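PDB 4GB7: 6-aminohexanoate-dimer hydrolase from Bacillus anthracis, which probably hydrolyses the amide bond of 6-aminohexanoate linear dimers or related substrates, as a putative serine hydrolase of the beta-lactamase family. Local coordinates for residues Leu182-Asp187 / Ala241-Val246. Sequence-based numbering, arbitrary orientation.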
loop_
_atom_site.group_PDB
_atom_site.type_symbol
_atom_site.label_atom_id
_atom_site.label_comp_id
_atom_site.label_asym_id
_atom_site.label_seq_id
_atom_site.Cartn_x
_atom_site.Cartn_y
_atom_site.Cartn_z
ATOM N N LEU A 182 -17.978 7.185 5.349
ATOM C CA LEU A 182 -16.711 7.235 4.650
ATOM C C LEU A 182 -15.543 7.241 5.639
ATOM O O LEU A 182 -14.534 6.559 5.398
ATOM C CB LEU A 182 -16.623 8.427 3.722
ATOM C CG LEU A 182 -17.269 8.215 2.368
ATOM C CD1 LEU A 182 -18.749 7.860 2.436
ATOM C CD2 LEU A 182 -17.027 9.435 1.493
ATOM N N GLN A 183 -15.671 8.010 6.718
ATOM C CA GLN A 183 -14.661 8.070 7.754
ATOM C C GLN A 183 -14.401 6.697 8.384
ATOM O O GLN A 183 -13.239 6.327 8.592
ATOM C CB GLN A 183 -14.967 9.159 8.800
ATOM C CG GLN A 183 -13.767 9.439 9.711
ATOM C CD GLN A 183 -12.549 9.948 8.942
ATOM O OE1 GLN A 183 -12.616 10.942 8.245
ATOM N NE2 GLN A 183 -11.420 9.268 9.094
ATOM N N GLN A 184 -15.463 5.954 8.683
ATOM C CA GLN A 184 -15.331 4.557 9.171
ATOM C C GLN A 184 -14.554 3.668 8.229
ATOM O O GLN A 184 -13.700 2.852 8.664
ATOM C CB GLN A 184 -16.706 3.978 9.540
ATOM C CG GLN A 184 -17.221 4.648 10.809
ATOM C CD GLN A 184 -18.741 4.438 11.041
ATOM O OE1 GLN A 184 -19.492 3.952 10.133
ATOM N NE2 GLN A 184 -19.206 4.822 12.220
ATOM N N LEU A 185 -14.826 3.820 6.938
ATOM C CA LEU A 185 -14.087 3.081 5.899
ATOM C C LEU A 185 -12.610 3.492 5.891
ATOM O O LEU A 185 -11.672 2.610 5.901
ATOM C CB LEU A 185 -14.736 3.281 4.527
ATOM C CG LEU A 185 -16.131 2.714 4.329
ATOM C CD1 LEU A 185 -16.844 3.346 3.134
ATOM C CD2 LEU A 185 -16.163 1.204 4.162
HETATM N N MSE A 186 -12.383 4.796 5.849
HETATM C CA MSE A 186 -11.019 5.377 5.929
HETATM C C MSE A 186 -10.202 4.844 7.121
HETATM O O MSE A 186 -8.977 4.591 7.008
HETATM C CB MSE A 186 -11.093 6.908 5.989
HETATM C CG MSE A 186 -11.489 7.599 4.694
HETATM SE SE MSE A 186 -10.006 7.552 3.457
HETATM C CE MSE A 186 -9.253 9.218 4.010
ATOM N N ASP A 187 -10.881 4.638 8.255
ATOM C CA ASP A 187 -10.222 4.179 9.474
ATOM C C ASP A 187 -10.266 2.661 9.694
ATOM O O ASP A 187 -9.884 2.191 10.784
ATOM C CB ASP A 187 -10.805 4.918 10.699
ATOM C CG ASP A 187 -10.409 6.399 10.734
ATOM O OD1 ASP A 187 -9.346 6.725 10.179
ATOM O OD2 ASP A 187 -11.190 7.220 11.252
ATOM N N ALA A 241 -19.589 -6.834 13.207
ATOM C CA ALA A 241 -19.685 -5.895 14.316
ATOM C C ALA A 241 -20.137 -4.554 13.782
ATOM O O ALA A 241 -20.044 -4.306 12.584
ATOM C CB ALA A 241 -18.401 -5.771 15.108
ATOM N N PRO A 242 -20.663 -3.700 14.671
ATOM C CA PRO A 242 -21.194 -2.466 14.128
ATOM C C PRO A 242 -20.098 -1.569 13.556
ATOM O O PRO A 242 -18.993 -1.509 14.108
ATOM C CB PRO A 242 -21.874 -1.810 15.342
ATOM C CG PRO A 242 -22.227 -2.960 16.215
ATOM C CD PRO A 242 -21.074 -3.913 16.069
ATOM N N PRO A 243 -20.419 -0.841 12.491
ATOM C CA PRO A 243 -19.391 0.035 11.946
ATOM C C PRO A 243 -18.972 1.139 12.930
ATOM O O PRO A 243 -19.799 1.743 13.645
ATOM C CB PRO A 243 -20.038 0.590 10.678
ATOM C CG PRO A 243 -21.488 0.486 10.900
ATOM C CD PRO A 243 -21.674 -0.767 11.705
ATOM N N GLY A 244 -17.675 1.365 13.021
ATOM C CA GLY A 244 -17.145 2.314 13.966
ATOM C C GLY A 244 -16.750 1.705 15.296
ATOM O O GLY A 244 -16.050 2.352 16.093
ATOM N N SER A 245 -17.140 0.452 15.552
ATOM C CA SER A 245 -17.019 -0.105 16.904
ATOM C C SER A 245 -15.644 -0.632 17.255
ATOM O O SER A 245 -15.264 -0.630 18.441
ATOM C CB SER A 245 -18.074 -1.187 17.131
ATOM O OG SER A 245 -17.807 -2.358 16.397
ATOM N N VAL A 246 -14.898 -1.068 16.243
ATOM C CA VAL A 246 -13.554 -1.636 16.441
ATOM C C VAL A 246 -12.788 -1.591 15.111
ATOM O O VAL A 246 -13.394 -1.574 14.050
ATOM C CB VAL A 246 -13.608 -3.097 16.939
ATOM C CG1 VAL A 246 -14.227 -4.020 15.883
ATOM C CG2 VAL A 246 -12.240 -3.579 17.391
#
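The carboxamide of Gln184 lies over the Pro243-Gly244 peptide bond, bringing helix 182-186 against a turn in the loop that follows strand 238-241. Where this helix begins, Leu182 O accepts a 2.8 Å bond from Met186 N. Gln183 points to the helix end instead: NE2 reaches Asp187 OD2 at 3.0 Å, nearly straight at 163° but from above the carboxylate plane.

Gln184 carries the whole contact. With CG beside the backbone N (chi1 -71°) and the chain extended beyond it, the amide stands face to face with the peptide, their planes about 23° apart and Gln184 CD 3.8 Å from Pro243 C. Pro243 O therefore sits under the amide face, so the 3.4 Å approach of Gln184 NE2 has too poor an angle for a hydrogen bond. Gln184 OE1 touches Pro243 CB at 3.4 Å, while its hydrogen bond goes back to Thr181 N, which helps fix the amide's rotation.

The loop is a type II turn, Pro242 to Ser245, with Gly244 at the third position; its positive phi would jam a side chain against Pro243 O. Pro242 O takes both Ser245 N and, at 2.7 Å, Ser245 OG. In this beta-lactamase-type fold the turn leads on toward helix 251-265, on which Leu185 and Met186 also pack through Leu257.

Asp187 leaves helical geometry, its N bonded to Gln183 O at 2.9 Å and its OD1 bonded to His356 ND1 and Asn357 N.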